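Local coordinates for protein heme oxygenase 1 (Synechocystis sp., PDB 1WE1) that probably opens the heme ring with reduced reductase and oxygen, releasing biliverdin IXalpha, carbon monoxide and iron, a key step towards the photosynthetic antenna chromophore, at residues 182-185 with 186-189; 104-107 with 108-112; 54-57 with 58-62; 75-78 with 79-83. All coordinates share one frame; numbering follows the deposited sequence.

Contact 1: 182-185 with 186-189; sequences QATA and ERIV
The guanidinium of Arg187 meets the methyl of Thr184 at its edge, in plane: CG2 of Thr184 lies 3.3 Å from NH2 of Arg187. The arginine reaches this position by a bend at chi3 (-58°), which folds the chain back towards the residue three places earlier. The polar work of the same NH2 is done elsewhere, in a salt bridge to Glu118. A second pair of flat groups, the amide of Gln182 and the carboxylate of Glu186, stands almost at right angles, their planes 80° apart. NE2 of Gln182 gives OE1 of Glu186 a weak bond of 3.0 Å, bent at the hydrogen to 123°. Both pairs ride on the opening turns of helix 182-205, where Ile188 N donates to Thr184 O at 3.0 Å. CG2 of Val189 also rests 3.3 Å from the carbonyl oxygen of Ala185. Upstream, Asp181 accepts the backbone N-H of Thr184. Ala185 and Ile188 turn into the protein and touch Ile180, while Ile188 also packs on Val121 and Ala122 of helix 120-146, joining this part of helix 182-205 to helix 120-146.

Contact 2: 104-107 with 108-112; sequences AYVD and RVRQV
Tyr105 and Val109 form an i to i+4 pair on the buried side of helix 100-115, an element of the all-helical heme oxygenase fold. CD1 of the tyrosine ring lies 4.2 Å from CG2 of Val109, an oblique apolar approach. The ring is carried there by a first torsion that sets CG anti to the backbone N (chi1 -158°), and the Tyr105 side chain lies about 6 Å from the bound heme. Beneath the pair, Val109 N donates to Tyr105 O at 3.2 Å with an N-H...O angle of 164°. Three more i to i+4 bonds accompany it: Arg108 N to Ala104 O at 2.9 Å, Arg110 N to Val106 O at 3.1 Å and Gln111 N to Asp107 O at 2.9 Å. CG2 of Val109 also lies 3.5 Å from the carbonyl oxygen of Tyr105, so the valine meets both the ring and the backbone of its partner. The polar ends point to other helices: Tyr105 OH bonds with Asn199, Arg108 NH2 forms salt bridges with Glu191 and Asp194, and Arg110 NE pairs with Glu56. The chemistry is thus divided, with backbone bonds and one apolar pair holding the turns together, whereas the two arginines spend their charge on acids of helices 182-205 and 36-59; those acids probably offset the cost of bringing cationic groups between helices.

Contact 3: 54-57 with 58-62; sequences EEEM and AKFKD
Ala58 bonds back to Glu54 in the last part of helix 36-59, its N lying 3.3 Å from Glu54 O. Its CB rests 3.5 Å from the carbonyl oxygen of Glu55. Lys59 follows, with N giving Glu55 O only a weak bond of 3.4 Å. Its side chain runs alongside that of Glu56, pointing the same way, and forms a salt bridge of 3.4 Å between NZ and Glu56 OE1. The lysine's CE comes closer to OE1, at 3.0 Å, so the carboxylate meets the last methylene as much as the ammonium. A bend at chi2 of Glu56 (-69°) curls its end round to this place, and its other oxygen, OE2, takes a salt bridge from Arg110. Phe60 N donates weakly to Met57 O at 3.1 Å, an i to i+3 bond, and the ring packs on Leu66. With the ring cut back to an alanine, Leu66 is likely to lose its aromatic partner and a gap to open beside it. Lys61 N makes another weak i to i+3 bond, to Ala58 O at 3.4 Å. The whole stretch lies against the following loop, where Met57 touches Leu66 and Tyr70; Glu54 reaches Tyr128 of helix 120-146, and Glu56 faces helix 100-115.

Contact 4: 75-78 with 79-83; sequences NRKQ and SLEQD
Ser79 and Arg76 meet at the first turn of helix 77-88, where the residue before the helix supplies the first carbonyl. Arg76 O accepts twice: from Leu80 N at 2.9 Å, in a bond of 152° at the hydrogen, and from the hydroxyl OG of Ser79 at 3.0 Å. The hydroxyl is placed there by a chi1 of 77°, which tucks OG between its own backbone N and carbonyl carbon and turns it back towards the preceding turn. The same oxygen sits over one face of the Arg76 guanidinium, 3.8 Å from NH1 and offset toward the rim, too far to serve as an acceptor. The guanidinium is steered instead by main-chain oxygens: NH2 donates to Asn75 O at 3.1 Å, NE to Leu74 O, and NH1 to the carbonyls of Phe155 and Glu157, while Phe158 adds a cation-pi contact. A methionine in its place would probably take away the guanidinium donors from these carbonyls and leave the Ser79 hydroxyl without the flat group beneath it. Gln78 takes part mainly through its backbone: its O receives Gln82 N at 3.0 Å and, weakly, Glu81 N. Glu81 N has a better-aligned partner in Lys77 O. Lys77 and Glu81 cross with opposite charges near but beyond salt-bridge distance; Glu81 OE1 bonds to Tyr47. Here the carboxylate oxygen OE1 of Glu81 lies 3.4 Å from CE of Lys77 but 4.2 Å from its NZ.

Followed from the N terminus, the four contacts come in series as contact 3, contact 4, contact 2 and contact 1; each lies within one continuous stretch, so none closes a long loop, and none nests in or crosses another. Contact 3 ends helix 36-59 and contact 4 begins helix 77-88, and the two touch where the Glu54 carboxylate probably takes the backbone N-H groups of Arg76 and Lys77. Contact 2, within helix 100-115, reaches back to contact 3 through the salt bridge from Arg110 to Glu56. Contact 1 opens helix 182-205 and touches none of the others; its centre lies about 30 Å from that of contact 4, across the chain's centre.

Contact 1: 182-185 with 186-189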
ATOM      1  N   GLN A 182      -7.596  -3.226 -25.090  1.00 73.69           N
ATOM      2  CA  GLN A 182      -8.560  -2.496 -24.280  1.00 73.47           C
ATOM      3  C   GLN A 182      -9.473  -3.380 -23.430  1.00 72.74           C
ATOM      4  O   GLN A 182      -9.906  -2.970 -22.349  1.00 71.96           O
ATOM      5  CB  GLN A 182      -9.406  -1.597 -25.181  1.00 74.11           C
ATOM      6  CG  GLN A 182      -9.193  -0.128 -24.920  1.00 74.39           C
ATOM      7  CD  GLN A 182      -9.747   0.298 -23.584  1.00 75.17           C
ATOM      8  OE1 GLN A 182      -9.405   1.362 -23.073  1.00 76.05           O
ATOM      9  NE2 GLN A 182     -10.620  -0.526 -23.013  1.00 74.08           N
ATOM     10  N   ALA A 183      -9.762  -4.586 -23.915  1.00 71.70           N
ATOM     11  CA  ALA A 183     -10.627  -5.515 -23.186  1.00 71.61           C
ATOM     12  C   ALA A 183     -10.020  -5.890 -21.833  1.00 72.14           C
ATOM     13  O   ALA A 183     -10.680  -5.805 -20.795  1.00 71.73           O
ATOM     14  CB  ALA A 183     -10.864  -6.769 -24.014  1.00 70.43           C
ATOM     15  N   THR A 184      -8.758  -6.307 -21.852  1.00 71.63           N
ATOM     16  CA  THR A 184      -8.069  -6.684 -20.630  1.00 71.49           C
ATOM     17  C   THR A 184      -7.728  -5.431 -19.814  1.00 71.20           C
ATOM     18  O   THR A 184      -7.829  -5.431 -18.586  1.00 70.37           O
ATOM     19  CB  THR A 184      -6.777  -7.486 -20.944  1.00 71.87           C
ATOM     20  OG1 THR A 184      -5.876  -6.676 -21.703  1.00 71.73           O
ATOM     21  CG2 THR A 184      -7.111  -8.744 -21.747  1.00 72.13           C
ATOM     22  N   ALA A 185      -7.339  -4.361 -20.501  1.00 69.59           N
ATOM     23  CA  ALA A 185      -7.005  -3.110 -19.826  1.00 68.21           C
ATOM     24  C   ALA A 185      -8.159  -2.715 -18.917  1.00 67.13           C
ATOM     25  O   ALA A 185      -7.984  -1.962 -17.957  1.00 66.88           O
ATOM     26  CB  ALA A 185      -6.749  -2.009 -20.848  1.00 68.06           C
ATOM     27  N   GLU A 186      -9.341  -3.229 -19.219  1.00 65.02           N
ATOM     28  CA  GLU A 186     -10.501  -2.921 -18.410  1.00 64.14           C
ATOM     29  C   GLU A 186     -10.633  -3.892 -17.241  1.00 61.80           C
ATOM     30  O   GLU A 186     -11.225  -3.555 -16.219  1.00 61.31           O
ATOM     31  CB  GLU A 186     -11.757  -2.909 -19.287  1.00 65.82           C
ATOM     32  CG  GLU A 186     -11.796  -1.695 -20.226  1.00 69.28           C
ATOM     33  CD  GLU A 186     -13.063  -1.600 -21.074  1.00 71.07           C
ATOM     34  OE1 GLU A 186     -13.283  -0.529 -21.685  1.00 70.97           O
ATOM     35  OE2 GLU A 186     -13.831  -2.586 -21.142  1.00 71.29           O
ATOM     36  N   ARG A 187     -10.076  -5.092 -17.389  1.00 59.30           N
ATOM     37  CA  ARG A 187     -10.113  -6.089 -16.318  1.00 57.48           C
ATOM     38  C   ARG A 187      -9.120  -5.663 -15.230  1.00 55.25           C
ATOM     39  O   ARG A 187      -9.256  -6.027 -14.060  1.00 54.02           O
ATOM     40  CB  ARG A 187      -9.709  -7.475 -16.843  1.00 58.24           C
ATOM     41  CG  ARG A 187     -10.799  -8.249 -17.564  1.00 60.56           C
ATOM     42  CD  ARG A 187     -10.380  -9.707 -17.776  1.00 62.33           C
ATOM     43  NE  ARG A 187      -9.136  -9.808 -18.542  1.00 65.19           N
ATOM     44  CZ  ARG A 187      -8.009 -10.362 -18.094  1.00 65.48           C
ATOM     45  NH1 ARG A 187      -7.952 -10.884 -16.869  1.00 63.64           N
ATOM     46  NH2 ARG A 187      -6.931 -10.378 -18.873  1.00 63.84           N
ATOM     47  N   ILE A 188      -8.117  -4.903 -15.662  1.00 52.00           N
ATOM     48  CA  ILE A 188      -7.067  -4.377 -14.810  1.00 49.58           C
ATOM     49  C   ILE A 188      -7.654  -3.249 -13.974  1.00 50.28           C
ATOM     50  O   ILE A 188      -7.431  -3.175 -12.761  1.00 50.65           O
ATOM     51  CB  ILE A 188      -5.890  -3.838 -15.666  1.00 48.62           C
ATOM     52  CG1 ILE A 188      -5.229  -5.003 -16.412  1.00 46.53           C
ATOM     53  CG2 ILE A 188      -4.891  -3.077 -14.787  1.00 46.95           C
ATOM     54  CD1 ILE A 188      -3.975  -4.640 -17.156  1.00 45.09           C
ATOM     55  N   VAL A 189      -8.402  -2.365 -14.626  1.00 48.79           N
ATOM     56  CA  VAL A 189      -9.028  -1.271 -13.917  1.00 48.14           C
ATOM     57  C   VAL A 189      -9.969  -1.843 -12.855  1.00 50.04           C
ATOM     58  O   VAL A 189      -9.958  -1.417 -11.694  1.00 50.29           O
ATOM     59  CB  VAL A 189      -9.805  -0.365 -14.878  1.00 46.47           C
ATOM     60  CG1 VAL A 189     -10.610   0.670 -14.103  1.00 45.02           C
ATOM     61  CG2 VAL A 189      -8.831   0.332 -15.802  1.00 46.74           C
TER

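Contact 2: 104-107 with 108-112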
ATOM      1  N   ALA A 104      -6.745 -12.124   3.166  1.00 37.55           N
ATOM      2  CA  ALA A 104      -7.552 -12.126   1.956  1.00 38.66           C
ATOM      3  C   ALA A 104      -6.786 -11.344   0.883  1.00 39.35           C
ATOM      4  O   ALA A 104      -6.747 -11.735  -0.283  1.00 39.86           O
ATOM      5  CB  ALA A 104      -8.916 -11.481   2.223  1.00 34.62           C
ATOM      6  N   TYR A 105      -6.173 -10.239   1.292  1.00 39.48           N
ATOM      7  CA  TYR A 105      -5.400  -9.423   0.374  1.00 40.14           C
ATOM      8  C   TYR A 105      -4.296 -10.291  -0.242  1.00 39.99           C
ATOM      9  O   TYR A 105      -4.220 -10.436  -1.459  1.00 39.90           O
ATOM     10  CB  TYR A 105      -4.780  -8.239   1.120  1.00 39.40           C
ATOM     11  CG  TYR A 105      -4.407  -7.061   0.240  1.00 41.62           C
ATOM     12  CD1 TYR A 105      -4.017  -7.240  -1.096  1.00 42.35           C
ATOM     13  CD2 TYR A 105      -4.413  -5.763   0.751  1.00 41.65           C
ATOM     14  CE1 TYR A 105      -3.641  -6.147  -1.895  1.00 40.83           C
ATOM     15  CE2 TYR A 105      -4.038  -4.668  -0.034  1.00 41.82           C
ATOM     16  CZ  TYR A 105      -3.651  -4.868  -1.354  1.00 41.84           C
ATOM     17  OH  TYR A 105      -3.254  -3.783  -2.109  1.00 42.20           O
ATOM     18  N   VAL A 106      -3.448 -10.865   0.609  1.00 39.23           N
ATOM     19  CA  VAL A 106      -2.347 -11.720   0.168  1.00 39.75           C
ATOM     20  C   VAL A 106      -2.856 -12.840  -0.720  1.00 41.69           C
ATOM     21  O   VAL A 106      -2.220 -13.195  -1.717  1.00 41.84           O
ATOM     22  CB  VAL A 106      -1.609 -12.372   1.376  1.00 39.63           C
ATOM     23  CG1 VAL A 106      -0.768 -13.563   0.918  1.00 37.58           C
ATOM     24  CG2 VAL A 106      -0.740 -11.354   2.057  1.00 37.69           C
ATOM     25  N   ASP A 107      -3.996 -13.407  -0.329  1.00 43.83           N
ATOM     26  CA  ASP A 107      -4.620 -14.501  -1.071  1.00 45.32           C
ATOM     27  C   ASP A 107      -4.944 -14.091  -2.506  1.00 45.32           C
ATOM     28  O   ASP A 107      -4.673 -14.839  -3.444  1.00 44.54           O
ATOM     29  CB  ASP A 107      -5.897 -14.964  -0.355  1.00 46.70           C
ATOM     30  CG  ASP A 107      -5.612 -15.843   0.863  1.00 48.58           C
ATOM     31  OD1 ASP A 107      -6.558 -16.128   1.622  1.00 48.89           O
ATOM     32  OD2 ASP A 107      -4.450 -16.258   1.063  1.00 50.06           O
ATOM     33  N   ARG A 108      -5.516 -12.904  -2.677  1.00 45.57           N
ATOM     34  CA  ARG A 108      -5.849 -12.432  -4.009  1.00 47.48           C
ATOM     35  C   ARG A 108      -4.604 -12.258  -4.882  1.00 47.81           C
ATOM     36  O   ARG A 108      -4.605 -12.637  -6.053  1.00 47.85           O
ATOM     37  CB  ARG A 108      -6.610 -11.107  -3.942  1.00 47.59           C
ATOM     38  CG  ARG A 108      -6.756 -10.433  -5.311  1.00 49.97           C
ATOM     39  CD  ARG A 108      -7.524 -11.318  -6.283  1.00 51.36           C
ATOM     40  NE  ARG A 108      -8.891 -11.511  -5.820  1.00 54.49           N
ATOM     41  CZ  ARG A 108      -9.898 -10.678  -6.072  1.00 57.19           C
ATOM     42  NH1 ARG A 108     -11.106 -10.940  -5.586  1.00 59.53           N
ATOM     43  NH2 ARG A 108      -9.716  -9.607  -6.839  1.00 55.95           N
ATOM     44  N   VAL A 109      -3.551 -11.675  -4.318  1.00 48.12           N
ATOM     45  CA  VAL A 109      -2.312 -11.454  -5.067  1.00 48.69           C
ATOM     46  C   VAL A 109      -1.800 -12.780  -5.625  1.00 49.74           C
ATOM     47  O   VAL A 109      -1.474 -12.893  -6.807  1.00 49.05           O
ATOM     48  CB  VAL A 109      -1.209 -10.829  -4.162  1.00 47.81           C
ATOM     49  CG1 VAL A 109       0.107 -10.729  -4.918  1.00 45.62           C
ATOM     50  CG2 VAL A 109      -1.644  -9.452  -3.691  1.00 47.77           C
ATOM     51  N   ARG A 110      -1.743 -13.779  -4.752  1.00 50.40           N
ATOM     52  CA  ARG A 110      -1.267 -15.101  -5.108  1.00 50.84           C
ATOM     53  C   ARG A 110      -2.151 -15.769  -6.150  1.00 51.45           C
ATOM     54  O   ARG A 110      -1.654 -16.451  -7.048  1.00 50.52           O
ATOM     55  CB  ARG A 110      -1.182 -15.970  -3.847  1.00 51.97           C
ATOM     56  CG  ARG A 110       0.012 -15.630  -2.968  1.00 55.81           C
ATOM     57  CD  ARG A 110       1.300 -15.888  -3.743  1.00 59.88           C
ATOM     58  NE  ARG A 110       2.515 -15.372  -3.110  1.00 62.66           N
ATOM     59  CZ  ARG A 110       2.903 -15.649  -1.869  1.00 63.12           C
ATOM     60  NH1 ARG A 110       2.170 -16.445  -1.095  1.00 64.24           N
ATOM     61  NH2 ARG A 110       4.041 -15.144  -1.412  1.00 61.59           N
ATOM     62  N   GLN A 111      -3.458 -15.568  -6.028  1.00 51.88           N
ATOM     63  CA  GLN A 111      -4.414 -16.161  -6.952  1.00 52.51           C
ATOM     64  C   GLN A 111      -4.201 -15.564  -8.336  1.00 52.80           C
ATOM     65  O   GLN A 111      -3.979 -16.269  -9.321  1.00 52.84           O
ATOM     66  CB  GLN A 111      -5.843 -15.872  -6.487  1.00 54.10           C
ATOM     67  CG  GLN A 111      -6.854 -16.957  -6.831  1.00 56.99           C
ATOM     68  CD  GLN A 111      -6.636 -17.559  -8.208  1.00 59.59           C
ATOM     69  OE1 GLN A 111      -6.157 -18.692  -8.342  1.00 58.66           O
ATOM     70  NE2 GLN A 111      -6.978 -16.799  -9.243  1.00 62.50           N
ATOM     71  N   VAL A 112      -4.283 -14.245  -8.397  1.00 51.91           N
ATOM     72  CA  VAL A 112      -4.109 -13.529  -9.634  1.00 51.22           C
ATOM     73  C   VAL A 112      -2.798 -13.918 -10.309  1.00 51.53           C
ATOM     74  O   VAL A 112      -2.729 -14.003 -11.533  1.00 51.06           O
ATOM     75  CB  VAL A 112      -4.165 -12.006  -9.364  1.00 52.90           C
ATOM     76  CG1 VAL A 112      -3.286 -11.251 -10.342  1.00 53.74           C
ATOM     77  CG2 VAL A 112      -5.611 -11.525  -9.469  1.00 50.92           C
TER

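Contact 3: 54-57 with 58-62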
ATOM      1  N   GLU A  54       5.957  -8.656  -4.250  1.00 50.35           N
ATOM      2  CA  GLU A  54       7.339  -8.543  -4.718  1.00 50.00           C
ATOM      3  C   GLU A  54       7.985  -9.877  -5.090  1.00 50.21           C
ATOM      4  O   GLU A  54       8.860  -9.933  -5.958  1.00 49.49           O
ATOM      5  CB  GLU A  54       8.175  -7.801  -3.676  1.00 48.76           C
ATOM      6  CG  GLU A  54       8.150  -6.298  -3.895  1.00 49.01           C
ATOM      7  CD  GLU A  54       8.080  -5.497  -2.614  1.00 49.71           C
ATOM      8  OE1 GLU A  54       8.921  -5.719  -1.714  1.00 48.53           O
ATOM      9  OE2 GLU A  54       7.182  -4.636  -2.515  1.00 50.47           O
ATOM     10  N   GLU A  55       7.551 -10.950  -4.442  1.00 49.72           N
ATOM     11  CA  GLU A  55       8.076 -12.272  -4.752  1.00 51.34           C
ATOM     12  C   GLU A  55       7.544 -12.714  -6.134  1.00 52.90           C
ATOM     13  O   GLU A  55       8.313 -13.117  -7.008  1.00 51.48           O
ATOM     14  CB  GLU A  55       7.633 -13.267  -3.680  1.00 50.78           C
ATOM     15  CG  GLU A  55       8.179 -14.668  -3.830  1.00 52.30           C
ATOM     16  CD  GLU A  55       7.785 -15.557  -2.656  1.00 54.87           C
ATOM     17  OE1 GLU A  55       6.914 -16.443  -2.827  1.00 55.12           O
ATOM     18  OE2 GLU A  55       8.346 -15.357  -1.553  1.00 57.16           O
ATOM     19  N   GLU A  56       6.226 -12.624  -6.320  1.00 53.98           N
ATOM     20  CA  GLU A  56       5.586 -13.009  -7.576  1.00 54.57           C
ATOM     21  C   GLU A  56       6.064 -12.129  -8.731  1.00 55.22           C
ATOM     22  O   GLU A  56       6.311 -12.613  -9.832  1.00 55.24           O
ATOM     23  CB  GLU A  56       4.057 -12.914  -7.456  1.00 53.12           C
ATOM     24  CG  GLU A  56       3.413 -13.854  -6.427  1.00 54.65           C
ATOM     25  CD  GLU A  56       3.490 -15.324  -6.814  1.00 56.03           C
ATOM     26  OE1 GLU A  56       4.016 -15.627  -7.905  1.00 58.98           O
ATOM     27  OE2 GLU A  56       3.024 -16.182  -6.031  1.00 55.57           O
ATOM     28  N   MET A  57       6.199 -10.836  -8.481  1.00 55.68           N
ATOM     29  CA  MET A  57       6.643  -9.928  -9.523  1.00 58.10           C
ATOM     30  C   MET A  57       8.049 -10.288 -10.027  1.00 58.80           C
ATOM     31  O   MET A  57       8.357 -10.106 -11.206  1.00 58.04           O
ATOM     32  CB  MET A  57       6.629  -8.496  -9.002  1.00 60.21           C
ATOM     33  CG  MET A  57       6.537  -7.451 -10.092  1.00 65.03           C
ATOM     34  SD  MET A  57       4.928  -7.515 -10.891  1.00 68.11           S
ATOM     35  CE  MET A  57       3.924  -6.821  -9.587  1.00 68.37           C
ATOM     36  N   ALA A  58       8.894 -10.803  -9.135  1.00 58.91           N
ATOM     37  CA  ALA A  58      10.257 -11.179  -9.499  1.00 59.76           C
ATOM     38  C   ALA A  58      10.265 -12.401 -10.407  1.00 60.61           C
ATOM     39  O   ALA A  58      11.179 -12.565 -11.219  1.00 61.67           O
ATOM     40  CB  ALA A  58      11.090 -11.442  -8.249  1.00 59.32           C
ATOM     41  N   LYS A  59       9.259 -13.262 -10.269  1.00 60.98           N
ATOM     42  CA  LYS A  59       9.161 -14.444 -11.126  1.00 62.45           C
ATOM     43  C   LYS A  59       8.849 -13.999 -12.550  1.00 61.71           C
ATOM     44  O   LYS A  59       9.215 -14.666 -13.513  1.00 61.46           O
ATOM     45  CB  LYS A  59       8.034 -15.377 -10.686  1.00 63.24           C
ATOM     46  CG  LYS A  59       8.266 -16.128  -9.403  1.00 66.49           C
ATOM     47  CD  LYS A  59       7.397 -17.386  -9.379  1.00 69.85           C
ATOM     48  CE  LYS A  59       5.935 -17.085  -9.721  1.00 71.26           C
ATOM     49  NZ  LYS A  59       5.090 -18.315  -9.745  1.00 70.94           N
ATOM     50  N   PHE A  60       8.157 -12.872 -12.674  1.00 61.46           N
ATOM     51  CA  PHE A  60       7.784 -12.361 -13.982  1.00 62.36           C
ATOM     52  C   PHE A  60       8.638 -11.181 -14.414  1.00 63.41           C
ATOM     53  O   PHE A  60       8.171 -10.323 -15.156  1.00 62.99           O
ATOM     54  CB  PHE A  60       6.298 -11.959 -13.997  1.00 61.40           C
ATOM     55  CG  PHE A  60       5.363 -13.077 -13.634  1.00 60.25           C
ATOM     56  CD1 PHE A  60       4.980 -13.282 -12.314  1.00 59.92           C
ATOM     57  CD2 PHE A  60       4.905 -13.960 -14.604  1.00 60.06           C
ATOM     58  CE1 PHE A  60       4.156 -14.353 -11.960  1.00 59.19           C
ATOM     59  CE2 PHE A  60       4.083 -15.033 -14.261  1.00 60.58           C
ATOM     60  CZ  PHE A  60       3.709 -15.229 -12.932  1.00 59.67           C
ATOM     61  N   LYS A  61       9.887 -11.133 -13.961  1.00 65.53           N
ATOM     62  CA  LYS A  61      10.760 -10.028 -14.340  1.00 68.35           C
ATOM     63  C   LYS A  61      10.930  -9.968 -15.863  1.00 69.31           C
ATOM     64  O   LYS A  61      11.136  -8.890 -16.430  1.00 69.22           O
ATOM     65  CB  LYS A  61      12.134 -10.165 -13.673  1.00 68.27           C
ATOM     66  CG  LYS A  61      12.855 -11.443 -14.014  1.00 71.18           C
ATOM     67  CD  LYS A  61      14.335 -11.401 -13.635  1.00 75.06           C
ATOM     68  CE  LYS A  61      14.561 -11.289 -12.133  1.00 76.90           C
ATOM     69  NZ  LYS A  61      14.206  -9.944 -11.611  1.00 77.49           N
ATOM     70  N   ASP A  62      10.821 -11.125 -16.518  1.00 69.54           N
ATOM     71  CA  ASP A  62      10.977 -11.213 -17.972  1.00 70.28           C
ATOM     72  C   ASP A  62       9.708 -11.636 -18.715  1.00 69.24           C
ATOM     73  O   ASP A  62       9.774 -12.106 -19.851  1.00 69.21           O
ATOM     74  CB  ASP A  62      12.113 -12.184 -18.306  1.00 71.48           C
ATOM     75  CG  ASP A  62      12.597 -12.944 -17.083  1.00 73.96           C
ATOM     76  OD1 ASP A  62      11.735 -13.441 -16.318  1.00 75.21           O
ATOM     77  OD2 ASP A  62      13.830 -13.044 -16.889  1.00 72.02           O
TER

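Contact 4: 75-78 with 79-83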
ATOM      1  N   ASN A  75      10.352  -1.878  -4.529  1.00 44.25           N
ATOM      2  CA  ASN A  75      10.243  -2.833  -3.417  1.00 45.91           C
ATOM      3  C   ASN A  75      10.185  -2.231  -1.998  1.00 45.33           C
ATOM      4  O   ASN A  75      11.107  -1.555  -1.538  1.00 46.34           O
ATOM      5  CB  ASN A  75      11.362  -3.886  -3.514  1.00 44.97           C
ATOM      6  CG  ASN A  75      11.167  -4.841  -4.700  1.00 45.01           C
ATOM      7  OD1 ASN A  75      11.929  -5.789  -4.889  1.00 46.12           O
ATOM      8  ND2 ASN A  75      10.145  -4.584  -5.501  1.00 45.16           N
ATOM      9  N   ARG A  76       9.075  -2.492  -1.315  1.00 43.70           N
ATOM     10  CA  ARG A  76       8.846  -1.982   0.032  1.00 42.21           C
ATOM     11  C   ARG A  76       9.081  -3.016   1.148  1.00 41.47           C
ATOM     12  O   ARG A  76       9.164  -2.651   2.314  1.00 39.90           O
ATOM     13  CB  ARG A  76       7.400  -1.459   0.161  1.00 40.45           C
ATOM     14  CG  ARG A  76       7.005  -0.273  -0.726  1.00 40.85           C
ATOM     15  CD  ARG A  76       7.810   1.000  -0.428  1.00 38.57           C
ATOM     16  NE  ARG A  76       9.198   0.867  -0.861  1.00 39.46           N
ATOM     17  CZ  ARG A  76      10.184   1.681  -0.498  1.00 41.27           C
ATOM     18  NH1 ARG A  76       9.948   2.703   0.318  1.00 43.54           N
ATOM     19  NH2 ARG A  76      11.415   1.469  -0.944  1.00 40.20           N
ATOM     20  N   LYS A  77       9.196  -4.295   0.811  1.00 41.01           N
ATOM     21  CA  LYS A  77       9.351  -5.299   1.857  1.00 43.31           C
ATOM     22  C   LYS A  77      10.396  -4.980   2.935  1.00 45.84           C
ATOM     23  O   LYS A  77      10.068  -4.931   4.126  1.00 44.96           O
ATOM     24  CB  LYS A  77       9.647  -6.673   1.260  1.00 41.15           C
ATOM     25  CG  LYS A  77       9.586  -7.758   2.312  1.00 40.70           C
ATOM     26  CD  LYS A  77      10.157  -9.060   1.805  1.00 39.55           C
ATOM     27  CE  LYS A  77      10.105 -10.130   2.886  1.00 38.07           C
ATOM     28  NZ  LYS A  77      10.722 -11.390   2.371  1.00 37.33           N
ATOM     29  N   GLN A  78      11.644  -4.769   2.518  1.00 47.08           N
ATOM     30  CA  GLN A  78      12.731  -4.465   3.447  1.00 48.40           C
ATOM     31  C   GLN A  78      12.483  -3.221   4.311  1.00 48.19           C
ATOM     32  O   GLN A  78      12.683  -3.256   5.527  1.00 48.12           O
ATOM     33  CB  GLN A  78      14.049  -4.296   2.684  1.00 50.08           C
ATOM     34  CG  GLN A  78      14.535  -5.547   1.948  1.00 54.15           C
ATOM     35  CD  GLN A  78      13.534  -6.065   0.913  1.00 57.80           C
ATOM     36  OE1 GLN A  78      12.838  -5.286   0.239  1.00 56.61           O
ATOM     37  NE2 GLN A  78      13.470  -7.388   0.770  1.00 57.57           N
ATOM     38  N   SER A  79      12.055  -2.125   3.692  1.00 47.25           N
ATOM     39  CA  SER A  79      11.799  -0.900   4.439  1.00 47.17           C
ATOM     40  C   SER A  79      10.707  -1.141   5.471  1.00 47.41           C
ATOM     41  O   SER A  79      10.739  -0.578   6.564  1.00 49.38           O
ATOM     42  CB  SER A  79      11.384   0.240   3.491  1.00 49.48           C
ATOM     43  OG  SER A  79      10.032   0.122   3.068  1.00 49.79           O
ATOM     44  N   LEU A  80       9.749  -1.993   5.119  1.00 45.73           N
ATOM     45  CA  LEU A  80       8.637  -2.330   5.996  1.00 44.30           C
ATOM     46  C   LEU A  80       9.137  -3.219   7.146  1.00 46.10           C
ATOM     47  O   LEU A  80       8.577  -3.205   8.254  1.00 46.28           O
ATOM     48  CB  LEU A  80       7.555  -3.037   5.179  1.00 43.56           C
ATOM     49  CG  LEU A  80       6.090  -2.580   5.236  1.00 43.72           C
ATOM     50  CD1 LEU A  80       5.951  -1.093   5.479  1.00 40.22           C
ATOM     51  CD2 LEU A  80       5.437  -2.961   3.925  1.00 41.97           C
ATOM     52  N   GLU A  81      10.185  -3.995   6.891  1.00 44.62           N
ATOM     53  CA  GLU A  81      10.740  -4.830   7.943  1.00 46.98           C
ATOM     54  C   GLU A  81      11.421  -3.894   8.931  1.00 47.88           C
ATOM     55  O   GLU A  81      11.420  -4.130  10.144  1.00 47.94           O
ATOM     56  CB  GLU A  81      11.765  -5.818   7.387  1.00 47.45           C
ATOM     57  CG  GLU A  81      11.159  -6.934   6.564  1.00 52.54           C
ATOM     58  CD  GLU A  81      12.165  -8.006   6.192  1.00 54.79           C
ATOM     59  OE1 GLU A  81      11.742  -9.051   5.648  1.00 56.25           O
ATOM     60  OE2 GLU A  81      13.376  -7.801   6.440  1.00 56.96           O
ATOM     61  N   GLN A  82      11.999  -2.822   8.402  1.00 47.96           N
ATOM     62  CA  GLN A  82      12.666  -1.844   9.241  1.00 48.87           C
ATOM     63  C   GLN A  82      11.650  -1.189  10.164  1.00 47.97           C
ATOM     64  O   GLN A  82      11.930  -0.944  11.336  1.00 48.27           O
ATOM     65  CB  GLN A  82      13.381  -0.806   8.372  1.00 50.37           C
ATOM     66  CG  GLN A  82      14.771  -1.272   7.912  1.00 53.69           C
ATOM     67  CD  GLN A  82      15.412  -0.357   6.869  1.00 56.65           C
ATOM     68  OE1 GLN A  82      15.276   0.872   6.928  1.00 57.61           O
ATOM     69  NE2 GLN A  82      16.130  -0.954   5.916  1.00 55.21           N
ATOM     70  N   ASP A  83      10.457  -0.936   9.645  1.00 46.92           N
ATOM     71  CA  ASP A  83       9.417  -0.330  10.457  1.00 46.23           C
ATOM     72  C   ASP A  83       8.889  -1.278  11.540  1.00 44.47           C
ATOM     73  O   ASP A  83       8.572  -0.839  12.633  1.00 43.65           O
ATOM     74  CB  ASP A  83       8.273   0.158   9.562  1.00 48.36           C
ATOM     75  CG  ASP A  83       8.630   1.432   8.796  1.00 50.59           C
ATOM     76  OD1 ASP A  83       7.785   1.914   8.006  1.00 53.27           O
ATOM     77  OD2 ASP A  83       9.749   1.960   8.985  1.00 49.58           O
TER